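Phytoene synthase (Enterococcus hirae, PDB 5IYS) probably makes dehydrosqualene from two farnesyl diphosphate molecules, and binds magnesium and two molecules of the substrate analogue farnesyl thiodiphosphate (FPS) in a helical pocket. Local coordinates at residues Y46-F51 with R90-V95; F107-G112 with G137-M142; L242-F247 with K280-Y285. One frame throughout, in Å; residues are numbered along the deposited sequence.

How the interactions relate
All three contacts are helix-to-helix packing, and none has a polar bond between its two segments. Interaction 1 and interaction 2 belong to one packed body. V48 of the first meets M142 of the second, F51 rests on M109 and L110, and both contacts touch the two FPS molecules. Interaction 2 is the deepest, about 10 Å from the centre of the chain. Interaction 1 is buried too, although its centre is about 16 Å out. Interaction 3 lies on the far side from interaction 2 and touches neither of the others. Interaction 1 is almost wholly aliphatic; interaction 2 adds methionine methyls. The third adds rings, and its second helix is partly exposed.

Interaction 1: Y46-F51 with R90-V95; sequences YAVYAF and RALSVV. With FPS (S-[(2E,6E)-3,7,11-trimethyldodeca-2,6,10-trienyl] trihydrogen thiodiphosphate), chain H; FPS (S-[(2E,6E)-3,7,11-trimethyldodeca-2,6,10-trienyl] trihydrogen thiodiphosphate), chain G.
A47 meets helix 87-98 with its single methyl. A47 CB lies 3.9 Å from A91 CB and also 3.9 Å from L92 CD2. V95 CG2 is a little farther from A47 CB, at 4.3 Å. L92 is the main partner on its side. Its two methyls divide the work: CD2 also reaches V48 CG2, while L92 CD1 sits 4.0 Å from F51 CB. The V48 and L92 side chains cross at about a right angle. All of this is apolar, and every touching residue is buried. The two helix axes come within 9.2 Å and run at 133°, nearer antiparallel.

F51 meets L92 chiefly through CB. With CG anti to the backbone N (chi1 166°), the far end of its ring leads away toward F106 and W89. Helix 39-60 also faces the pocket. V48 CG1 lies 3.7 Å from C14 of the FPS of chain H, and Y49 CD2 is 3.4 Å from C12 of the same molecule. Y49 OH gives a very short hydrogen bond to O1A of the FPS of chain G, in the ring plane. R53 bonds that hydroxyl too. One helix thus links the outer layer to the prenyl diphosphate pocket of an all-helical isoprenoid synthase fold.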
loop_
_atom_site.group_PDB
_atom_site.type_symbol
_atom_site.label_atom_id
_atom_site.label_comp_id
_atom_site.label_asym_id
_atom_site.label_seq_id
_atom_site.Cartn_x
_atom_site.Cartn_y
_atom_site.Cartn_z
ATOM N N TYR A 46 6.581 -1.493 10.864
ATOM C CA TYR A 46 6.540 -0.037 11.036
ATOM C C TYR A 46 7.760 0.639 10.415
ATOM O O TYR A 46 7.659 1.758 9.936
ATOM C CB TYR A 46 6.437 0.293 12.539
ATOM C CG TYR A 46 5.294 -0.381 13.279
ATOM C CD1 TYR A 46 4.128 -0.755 12.630
ATOM C CD2 TYR A 46 5.340 -0.514 14.674
ATOM C CE1 TYR A 46 3.067 -1.398 13.344
ATOM C CE2 TYR A 46 4.266 -1.058 15.385
ATOM C CZ TYR A 46 3.165 -1.538 14.714
ATOM O OH TYR A 46 2.154 -2.103 15.463
ATOM N N ALA A 47 8.942 0.044 10.560
ATOM C CA ALA A 47 10.128 0.596 9.926
ATOM C C ALA A 47 9.933 0.667 8.413
ATOM O O ALA A 47 10.397 1.610 7.772
ATOM C CB ALA A 47 11.385 -0.265 10.278
ATOM N N VAL A 48 9.412 -0.409 7.825
ATOM C CA VAL A 48 9.203 -0.433 6.372
ATOM C C VAL A 48 8.161 0.594 5.958
ATOM O O VAL A 48 8.380 1.333 5.002
ATOM C CB VAL A 48 8.662 -1.826 5.906
ATOM C CG1 VAL A 48 8.217 -1.748 4.432
ATOM C CG2 VAL A 48 9.773 -2.842 6.067
ATOM N N TYR A 49 7.120 0.745 6.770
ATOM C CA TYR A 49 6.122 1.790 6.559
ATOM C C TYR A 49 6.766 3.183 6.533
ATOM O O TYR A 49 6.490 3.999 5.637
ATOM C CB TYR A 49 5.068 1.773 7.676
ATOM C CG TYR A 49 3.983 2.799 7.438
ATOM C CD1 TYR A 49 4.150 4.126 7.859
ATOM C CD2 TYR A 49 2.905 2.499 6.610
ATOM C CE1 TYR A 49 3.218 5.102 7.488
ATOM C CE2 TYR A 49 1.970 3.456 6.260
ATOM C CZ TYR A 49 2.142 4.758 6.702
ATOM O OH TYR A 49 1.226 5.731 6.336
ATOM N N ALA A 50 7.614 3.439 7.524
ATOM C CA ALA A 50 8.341 4.712 7.612
ATOM C C ALA A 50 9.141 5.030 6.345
ATOM O O ALA A 50 9.232 6.187 5.935
ATOM C CB ALA A 50 9.268 4.706 8.840
ATOM N N PHE A 51 9.893 4.061 5.849
ATOM C CA PHE A 51 10.646 4.261 4.616
ATOM C C PHE A 51 9.689 4.619 3.479
ATOM O O PHE A 51 9.892 5.631 2.791
ATOM C CB PHE A 51 11.463 3.022 4.265
ATOM C CG PHE A 51 11.992 3.037 2.851
ATOM C CD1 PHE A 51 11.186 2.610 1.802
ATOM C CD2 PHE A 51 13.265 3.535 2.575
ATOM C CE1 PHE A 51 11.661 2.613 0.478
ATOM C CE2 PHE A 51 13.764 3.541 1.253
ATOM C CZ PHE A 51 12.934 3.120 0.208
ATOM N N ARG A 90 18.465 2.999 10.566
ATOM C CA ARG A 90 18.982 2.181 11.676
ATOM C C ARG A 90 17.974 1.080 12.063
ATOM O O ARG A 90 18.343 -0.101 12.232
ATOM C CB ARG A 90 19.350 3.030 12.907
ATOM C CG ARG A 90 20.706 3.794 12.758
ATOM C CD ARG A 90 21.077 4.504 14.033
ATOM N NE ARG A 90 19.976 5.294 14.571
ATOM C CZ ARG A 90 19.926 6.625 14.556
ATOM N NH1 ARG A 90 20.943 7.310 14.063
ATOM N NH2 ARG A 90 18.872 7.271 15.057
ATOM N N ALA A 91 16.694 1.441 12.116
ATOM C CA ALA A 91 15.653 0.420 12.352
ATOM C C ALA A 91 15.651 -0.591 11.206
ATOM O O ALA A 91 15.613 -1.805 11.439
ATOM C CB ALA A 91 14.258 1.093 12.461
ATOM N N LEU A 92 15.727 -0.108 9.963
ATOM C CA LEU A 92 15.803 -1.039 8.836
ATOM C C LEU A 92 17.015 -1.946 8.854
ATOM O O LEU A 92 16.901 -3.122 8.508
ATOM C CB LEU A 92 15.679 -0.353 7.471
ATOM C CG LEU A 92 14.295 0.195 7.094
ATOM C CD1 LEU A 92 14.497 0.990 5.807
ATOM C CD2 LEU A 92 13.271 -0.959 6.945
ATOM N N SER A 93 18.160 -1.447 9.307
ATOM C CA SER A 93 19.332 -2.309 9.444
ATOM C C SER A 93 19.069 -3.489 10.378
ATOM O O SER A 93 19.514 -4.616 10.131
ATOM C CB SER A 93 20.523 -1.514 9.983
ATOM O OG SER A 93 21.705 -2.293 9.882
ATOM N N VAL A 94 18.398 -3.247 11.498
ATOM C CA VAL A 94 17.992 -4.365 12.366
ATOM C C VAL A 94 17.058 -5.387 11.718
ATOM O O VAL A 94 17.233 -6.611 11.850
ATOM C CB VAL A 94 17.329 -3.840 13.672
ATOM C CG1 VAL A 94 16.803 -5.011 14.496
ATOM C CG2 VAL A 94 18.309 -3.024 14.483
ATOM N N VAL A 95 16.087 -4.889 10.950
ATOM C CA VAL A 95 15.208 -5.786 10.219
ATOM C C VAL A 95 15.989 -6.623 9.203
ATOM O O VAL A 95 15.792 -7.841 9.113
ATOM C CB VAL A 95 14.037 -5.012 9.548
ATOM C CG1 VAL A 95 13.073 -5.990 8.913
ATOM C CG2 VAL A 95 13.263 -4.147 10.595
HETATM C C1 FPS H . -0.277 5.556 -0.692
HETATM S S1 FPS H . -1.064 5.664 -2.268
HETATM C C2 FPS H . 1.220 5.527 -0.881
HETATM C C3 FPS H . 1.911 4.497 -1.401
HETATM C C4 FPS H . 1.262 3.260 -1.963
HETATM C C5 FPS H . 3.416 4.624 -1.465
HETATM C C6 FPS H . 4.056 4.453 -0.088
HETATM C C7 FPS H . 3.492 3.236 0.625
HETATM C C8 FPS H . 3.094 3.299 1.904
HETATM C C10 FPS H . 2.493 2.047 2.498
HETATM C C9 FPS H . 3.153 4.588 2.680
HETATM C C11 FPS H . 3.509 1.169 3.193
HETATM C C12 FPS H . 2.641 0.252 4.045
HETATM C C13 FPS H . 3.120 -0.743 4.814
HETATM C C14 FPS H . 4.578 -1.065 4.932
HETATM C C15 FPS H . 2.141 -1.577 5.578
HETATM P PA FPS H . -1.259 7.692 -2.400
HETATM O O1A FPS H . 0.085 8.318 -2.367
HETATM O O2A FPS H . -1.975 8.045 -3.798
HETATM O O3A FPS H . -2.351 8.141 -1.289
HETATM P PB FPS H . -2.114 8.972 0.050
HETATM O O1B FPS H . -2.890 10.247 -0.144
HETATM O O2B FPS H . -0.663 9.307 0.316
HETATM O O3B FPS H . -2.652 8.122 1.182
HETATM C C1 FPS G . -1.934 2.934 1.424
HETATM S S1 FPS G . -0.736 3.672 2.470
HETATM C C2 FPS G . -1.219 1.687 0.936
HETATM C C3 FPS G . -1.357 1.162 -0.294
HETATM C C4 FPS G . -2.287 1.783 -1.294
HETATM C C5 FPS G . -0.605 -0.090 -0.702
HETATM C C6 FPS G . 0.314 -0.672 0.372
HETATM C C7 FPS G . 0.677 -2.090 -0.024
HETATM C C8 FPS G . 0.819 -3.073 0.883
HETATM C C10 FPS G . 1.304 -4.415 0.379
HETATM C C9 FPS G . 0.587 -2.874 2.361
HETATM C C11 FPS G . 0.304 -5.498 0.793
HETATM C C12 FPS G . 0.841 -6.883 0.467
HETATM C C13 FPS G . 1.519 -7.669 1.333
HETATM C C14 FPS G . 1.973 -9.040 0.903
HETATM C C15 FPS G . 1.815 -7.234 2.745
HETATM P PA FPS G . -1.596 5.009 3.786
HETATM O O1A FPS G . -0.800 5.143 5.009
HETATM O O2A FPS G . -1.417 6.397 2.973
HETATM O O3A FPS G . -3.166 4.839 4.022
HETATM P PB FPS G . -4.128 5.608 2.962
HETATM O O1B FPS G . -4.539 6.952 3.498
HETATM O O2B FPS G . -5.247 4.618 2.738
HETATM O O3B FPS G . -3.470 5.879 1.627
#

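Interaction 2: F107-G112 with G137-M142; sequences FDMLTG and GSVGLM. With FPS (S-[(2E,6E)-3,7,11-trimethyldodeca-2,6,10-trienyl] trihydrogen thiodiphosphate), chain G; FPS (S-[(2E,6E)-3,7,11-trimethyldodeca-2,6,10-trienyl] trihydrogen thiodiphosphate), chain H.
S138 and M142 both face M109, and the backbone bond from M142 N to S138 O, 2.8 Å, keeps them one turn apart on helix 125-143. The hydroxyl of S138 also turns back on its own helix. OG sits between the backbone N and the carbonyl carbon (chi1 57°), and it bonds to the carbonyl oxygen of Y134. Toward M109 it offers only packing: S138 OG is 4.0 Å from M109 CB. D108 touches S138 through CB alone, with D108 CB 4.1 Å from S138 CB. Its carboxylate is held elsewhere, with OD2 bonded to the hydroxyl of Y133.

M109 carries the contact. Its CG is anti to the backbone N (chi1 173°), and the chain then bends twice, which brings the methyl to V139. M109 CE and V139 CG2 are 3.3 Å apart, tighter than usual for two carbons. M142 reaches out with an extended chain and puts CE 3.5 Å from M109 CB. Those two side chains cross at about a right angle. The helices here are nearly antiparallel, with axes at 161°.

The pocket begins directly beyond. M109 CE is 3.6 Å from C6 of the FPS of chain H. V139 stands between the two ligands, and its CG1 touches C8 of the FPS of chain G and C14 of the other. G140 has no side chain, so the chain G tail can lie against the backbone: G140 N is 3.5 Å from its C10. The M109 side chain is also about 6 Å from that of D56, a magnesium ligand. Methionine, valine and glycine here form a hydrophobic wall near the metal site, as is characteristic of a prenyl-binding pocket in the isoprenoid synthase fold.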
loop_
_atom_site.group_PDB
_atom_site.type_symbol
_atom_site.label_atom_id
_atom_site.label_comp_id
_atom_site.label_asym_id
_atom_site.label_seq_id
_atom_site.Cartn_x
_atom_site.Cartn_y
_atom_site.Cartn_z
ATOM N N PHE A 107 14.216 -0.224 -3.995
ATOM C CA PHE A 107 14.665 0.552 -5.146
ATOM C C PHE A 107 13.467 0.768 -6.085
ATOM O O PHE A 107 13.245 1.862 -6.586
ATOM C CB PHE A 107 15.763 -0.253 -5.868
ATOM C CG PHE A 107 17.143 -0.067 -5.310
ATOM C CD1 PHE A 107 17.811 1.151 -5.457
ATOM C CD2 PHE A 107 17.801 -1.119 -4.696
ATOM C CE1 PHE A 107 19.107 1.316 -4.961
ATOM C CE2 PHE A 107 19.122 -0.995 -4.278
ATOM C CZ PHE A 107 19.760 0.236 -4.368
ATOM N N ASP A 108 12.681 -0.283 -6.304
ATOM C CA ASP A 108 11.461 -0.187 -7.108
ATOM C C ASP A 108 10.490 0.897 -6.611
ATOM O O ASP A 108 9.876 1.585 -7.415
ATOM C CB ASP A 108 10.753 -1.556 -7.224
ATOM C CG ASP A 108 11.531 -2.564 -8.066
ATOM O OD1 ASP A 108 12.422 -2.115 -8.829
ATOM O OD2 ASP A 108 11.233 -3.798 -8.020
ATOM N N MET A 109 10.220 0.944 -5.309
ATOM C CA MET A 109 9.430 2.022 -4.723
ATOM C C MET A 109 9.959 3.420 -5.098
ATOM O O MET A 109 9.181 4.288 -5.493
ATOM C CB MET A 109 9.367 1.846 -3.191
ATOM C CG MET A 109 8.713 2.994 -2.381
ATOM S SD MET A 109 7.018 3.312 -2.895
ATOM C CE MET A 109 6.068 2.079 -1.984
ATOM N N LEU A 110 11.261 3.655 -4.966
ATOM C CA LEU A 110 11.775 5.001 -5.259
ATOM C C LEU A 110 11.574 5.287 -6.756
ATOM O O LEU A 110 11.345 6.416 -7.148
ATOM C CB LEU A 110 13.255 5.100 -4.905
ATOM C CG LEU A 110 13.485 4.807 -3.413
ATOM C CD1 LEU A 110 14.900 5.208 -3.013
ATOM C CD2 LEU A 110 12.463 5.570 -2.583
ATOM N N THR A 111 11.693 4.261 -7.598
ATOM C CA THR A 111 11.578 4.453 -9.049
ATOM C C THR A 111 10.139 4.801 -9.396
ATOM O O THR A 111 9.877 5.663 -10.249
ATOM C CB THR A 111 11.910 3.127 -9.775
ATOM O OG1 THR A 111 13.289 2.821 -9.567
ATOM C CG2 THR A 111 11.608 3.221 -11.268
ATOM N N GLY A 112 9.197 4.170 -8.693
ATOM C CA GLY A 112 7.798 4.487 -8.894
ATOM C C GLY A 112 7.479 5.889 -8.406
ATOM O O GLY A 112 6.770 6.652 -9.077
ATOM N N GLY A 137 2.792 -3.014 -5.187
ATOM C CA GLY A 137 3.239 -4.413 -5.195
ATOM C C GLY A 137 4.636 -4.571 -4.606
ATOM O O GLY A 137 4.923 -5.550 -3.897
ATOM N N SER A 138 5.469 -3.542 -4.770
ATOM C CA SER A 138 6.801 -3.575 -4.176
ATOM C C SER A 138 6.751 -3.658 -2.652
ATOM O O SER A 138 7.624 -4.283 -2.017
ATOM C CB SER A 138 7.635 -2.359 -4.617
ATOM O OG SER A 138 6.946 -1.156 -4.269
ATOM N N VAL A 139 5.803 -2.938 -2.069
ATOM C CA VAL A 139 5.608 -2.970 -0.611
ATOM C C VAL A 139 5.323 -4.392 -0.123
ATOM O O VAL A 139 5.864 -4.864 0.873
ATOM C CB VAL A 139 4.445 -2.058 -0.154
ATOM C CG1 VAL A 139 4.304 -2.128 1.381
ATOM C CG2 VAL A 139 4.757 -0.590 -0.514
ATOM N N GLY A 140 4.491 -5.111 -0.845
ATOM C CA GLY A 140 4.287 -6.531 -0.529
ATOM C C GLY A 140 5.598 -7.295 -0.506
ATOM O O GLY A 140 5.864 -8.094 0.403
ATOM N N LEU A 141 6.446 -7.028 -1.498
ATOM C CA LEU A 141 7.730 -7.699 -1.533
ATOM C C LEU A 141 8.670 -7.292 -0.417
ATOM O O LEU A 141 9.483 -8.104 0.033
ATOM C CB LEU A 141 8.385 -7.490 -2.899
ATOM C CG LEU A 141 7.561 -8.066 -4.056
ATOM C CD1 LEU A 141 8.448 -8.141 -5.300
ATOM C CD2 LEU A 141 7.041 -9.441 -3.676
ATOM N N MET A 142 8.666 -6.009 -0.043
ATOM C CA MET A 142 9.433 -5.597 1.125
ATOM C C MET A 142 9.059 -6.391 2.364
ATOM O O MET A 142 9.938 -6.745 3.164
ATOM C CB MET A 142 9.208 -4.112 1.443
ATOM C CG MET A 142 9.591 -3.179 0.335
ATOM S SD MET A 142 9.057 -1.492 0.799
ATOM C CE MET A 142 9.117 -0.773 -0.839
HETATM C C1 FPS G . -1.934 2.934 1.424
HETATM S S1 FPS G . -0.736 3.672 2.470
HETATM C C2 FPS G . -1.219 1.687 0.936
HETATM C C3 FPS G . -1.357 1.162 -0.294
HETATM C C4 FPS G . -2.287 1.783 -1.294
HETATM C C5 FPS G . -0.605 -0.090 -0.702
HETATM C C6 FPS G . 0.314 -0.672 0.372
HETATM C C7 FPS G . 0.677 -2.090 -0.024
HETATM C C8 FPS G . 0.819 -3.073 0.883
HETATM C C10 FPS G . 1.304 -4.415 0.379
HETATM C C9 FPS G . 0.587 -2.874 2.361
HETATM C C11 FPS G . 0.304 -5.498 0.793
HETATM C C12 FPS G . 0.841 -6.883 0.467
HETATM C C13 FPS G . 1.519 -7.669 1.333
HETATM C C14 FPS G . 1.973 -9.040 0.903
HETATM C C15 FPS G . 1.815 -7.234 2.745
HETATM P PA FPS G . -1.596 5.009 3.786
HETATM O O1A FPS G . -0.800 5.143 5.009
HETATM O O2A FPS G . -1.417 6.397 2.973
HETATM O O3A FPS G . -3.166 4.839 4.022
HETATM P PB FPS G . -4.128 5.608 2.962
HETATM O O1B FPS G . -4.539 6.952 3.498
HETATM O O2B FPS G . -5.247 4.618 2.738
HETATM O O3B FPS G . -3.470 5.879 1.627
HETATM C C1 FPS H . -0.277 5.556 -0.692
HETATM S S1 FPS H . -1.064 5.664 -2.268
HETATM C C2 FPS H . 1.220 5.527 -0.881
HETATM C C3 FPS H . 1.911 4.497 -1.401
HETATM C C4 FPS H . 1.262 3.260 -1.963
HETATM C C5 FPS H . 3.416 4.624 -1.465
HETATM C C6 FPS H . 4.056 4.453 -0.088
HETATM C C7 FPS H . 3.492 3.236 0.625
HETATM C C8 FPS H . 3.094 3.299 1.904
HETATM C C10 FPS H . 2.493 2.047 2.498
HETATM C C9 FPS H . 3.153 4.588 2.680
HETATM C C11 FPS H . 3.509 1.169 3.193
HETATM C C12 FPS H . 2.641 0.252 4.045
HETATM C C13 FPS H . 3.120 -0.743 4.814
HETATM C C14 FPS H . 4.578 -1.065 4.932
HETATM C C15 FPS H . 2.141 -1.577 5.578
HETATM P PA FPS H . -1.259 7.692 -2.400
HETATM O O1A FPS H . 0.085 8.318 -2.367
HETATM O O2A FPS H . -1.975 8.045 -3.798
HETATM O O3A FPS H . -2.351 8.141 -1.289
HETATM P PB FPS H . -2.114 8.972 0.050
HETATM O O1B FPS H . -2.890 10.247 -0.144
HETATM O O2B FPS H . -0.663 9.307 0.316
HETATM O O3B FPS H . -2.652 8.122 1.182
#

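Interaction 3: L242-F247 with K280-Y285; sequences LASAAF and KEVKSY
V282 meets the F247 ring in a CH-pi contact. V282 CG2 lies over one face, 3.5 Å from the ring centroid and 17° off the normal. It leans toward the CG side of the ring, with F247 CG as its nearest atom at 3.4 Å.

The other valine branch makes the aliphatic packing. It is roughly anti to the backbone N (chi1 152°) and points to helix 236-258. V282 CG1 comes 3.7 Å from A243 CB and 3.8 Å from S244 OG. The valine thus touches A243, S244 and the F247 ring with its two methyls.

The aromatic pair is F247 with Y285. Their planes stand at 52°, and the centroids are 5.5 Å apart. F247 CZ comes over one face of Y285, 3.9 Å from its CD2.

The polar groups find their partners outside the two segments. At the rim, E281 OE1 lies near the edge of the F247 ring, 4.4 Å from F247 CD2, while OE2 forms a salt bridge with R274. S244 OG is bonded to the carbonyl oxygen of Q240 and to the side chain of Q36, and Y285 OH pairs with Y289 OH.

The contact lays the C-terminal helix 272-287 across helix 236-258. Helix 236-258 packs on helix 28-34 through A245, whose CB points away from helix 272-287, and its L242 touches an FPS. The C-terminal helix is thus an outer layer, one helix removed from the pocket.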
loop_
_atom_site.group_PDB
_atom_site.type_symbol
_atom_site.label_atom_id
_atom_site.label_comp_id
_atom_site.label_asym_id
_atom_site.label_seq_id
_atom_site.Cartn_x
_atom_site.Cartn_y
_atom_site.Cartn_z
ATOM N N LEU A 242 -2.261 -9.824 8.455
ATOM C CA LEU A 242 -2.231 -9.556 7.032
ATOM C C LEU A 242 -3.636 -9.552 6.428
ATOM O O LEU A 242 -3.977 -8.715 5.603
ATOM C CB LEU A 242 -1.370 -10.624 6.338
ATOM C CG LEU A 242 -1.387 -10.566 4.811
ATOM C CD1 LEU A 242 -0.786 -9.309 4.260
ATOM C CD2 LEU A 242 -0.688 -11.821 4.237
ATOM N N ALA A 243 -4.444 -10.565 6.743
ATOM C CA ALA A 243 -5.836 -10.550 6.317
ATOM C C ALA A 243 -6.620 -9.334 6.798
ATOM O O ALA A 243 -7.415 -8.738 6.050
ATOM C CB ALA A 243 -6.511 -11.869 6.761
ATOM N N SER A 244 -6.403 -8.928 8.050
ATOM C CA SER A 244 -6.992 -7.672 8.544
ATOM C C SER A 244 -6.650 -6.476 7.658
ATOM O O SER A 244 -7.534 -5.689 7.260
ATOM C CB SER A 244 -6.581 -7.376 9.999
ATOM O OG SER A 244 -7.098 -8.388 10.833
ATOM N N ALA A 245 -5.370 -6.324 7.340
ATOM C CA ALA A 245 -4.991 -5.205 6.483
ATOM C C ALA A 245 -5.764 -5.264 5.161
ATOM O O ALA A 245 -6.281 -4.244 4.682
ATOM C CB ALA A 245 -3.485 -5.167 6.238
ATOM N N ALA A 246 -5.832 -6.453 4.561
ATOM C CA ALA A 246 -6.531 -6.624 3.309
ATOM C C ALA A 246 -8.029 -6.271 3.452
ATOM O O ALA A 246 -8.576 -5.616 2.570
ATOM C CB ALA A 246 -6.328 -8.085 2.778
ATOM N N PHE A 247 -8.718 -6.864 4.440
ATOM C CA PHE A 247 -10.170 -6.678 4.567
ATOM C C PHE A 247 -10.506 -5.227 4.900
ATOM O O PHE A 247 -11.428 -4.629 4.318
ATOM C CB PHE A 247 -10.735 -7.565 5.678
ATOM C CG PHE A 247 -11.099 -8.967 5.239
ATOM C CD1 PHE A 247 -10.144 -9.819 4.717
ATOM C CD2 PHE A 247 -12.339 -9.500 5.597
ATOM C CE1 PHE A 247 -10.455 -11.168 4.410
ATOM C CE2 PHE A 247 -12.654 -10.828 5.334
ATOM C CZ PHE A 247 -11.713 -11.659 4.718
ATOM N N LYS A 280 -13.055 -9.511 13.437
ATOM C CA LYS A 280 -13.775 -10.719 13.810
ATOM C C LYS A 280 -14.117 -11.532 12.570
ATOM O O LYS A 280 -14.019 -12.758 12.605
ATOM C CB LYS A 280 -15.070 -10.395 14.568
ATOM C CG LYS A 280 -14.825 -9.824 15.981
ATOM C CD LYS A 280 -16.138 -9.551 16.707
ATOM C CE LYS A 280 -15.857 -9.422 18.199
ATOM N NZ LYS A 280 -15.346 -8.058 18.407
ATOM N N GLU A 281 -14.579 -10.878 11.500
ATOM C CA GLU A 281 -14.786 -11.605 10.255
ATOM C C GLU A 281 -13.521 -12.299 9.796
ATOM O O GLU A 281 -13.598 -13.347 9.167
ATOM C CB GLU A 281 -15.256 -10.723 9.102
ATOM C CG GLU A 281 -16.668 -10.217 9.226
ATOM C CD GLU A 281 -17.042 -9.276 8.095
ATOM O OE1 GLU A 281 -16.505 -9.435 6.975
ATOM O OE2 GLU A 281 -17.859 -8.361 8.346
ATOM N N VAL A 282 -12.395 -11.601 9.903
ATOM C CA VAL A 282 -11.124 -12.145 9.454
ATOM C C VAL A 282 -10.801 -13.384 10.273
ATOM O O VAL A 282 -10.464 -14.426 9.708
ATOM C CB VAL A 282 -10.016 -11.065 9.537
ATOM C CG1 VAL A 282 -8.627 -11.670 9.744
ATOM C CG2 VAL A 282 -10.084 -10.203 8.276
ATOM N N LYS A 283 -11.053 -13.306 11.577
ATOM C CA LYS A 283 -10.755 -14.432 12.449
ATOM C C LYS A 283 -11.631 -15.642 12.078
ATOM O O LYS A 283 -11.118 -16.761 12.035
ATOM C CB LYS A 283 -10.915 -14.059 13.919
ATOM C CG LYS A 283 -10.554 -15.190 14.875
ATOM C CD LYS A 283 -10.508 -14.724 16.314
ATOM C CE LYS A 283 -11.907 -14.605 16.887
ATOM N NZ LYS A 283 -11.921 -14.554 18.386
ATOM N N SER A 284 -12.899 -15.411 11.714
ATOM C CA SER A 284 -13.756 -16.497 11.256
ATOM C C SER A 284 -13.249 -17.041 9.926
ATOM O O SER A 284 -13.251 -18.253 9.707
ATOM C CB SER A 284 -15.227 -16.067 11.100
ATOM O OG SER A 284 -15.743 -15.668 12.351
ATOM N N TYR A 285 -12.910 -16.131 9.014
ATOM C CA TYR A 285 -12.466 -16.482 7.675
ATOM C C TYR A 285 -11.210 -17.360 7.673
ATOM O O TYR A 285 -11.121 -18.334 6.904
ATOM C CB TYR A 285 -12.284 -15.216 6.829
ATOM C CG TYR A 285 -11.550 -15.454 5.536
ATOM C CD1 TYR A 285 -12.187 -16.016 4.441
ATOM C CD2 TYR A 285 -10.203 -15.147 5.428
ATOM C CE1 TYR A 285 -11.486 -16.260 3.263
ATOM C CE2 TYR A 285 -9.505 -15.417 4.287
ATOM C CZ TYR A 285 -10.149 -15.943 3.205
ATOM O OH TYR A 285 -9.404 -16.186 2.082
#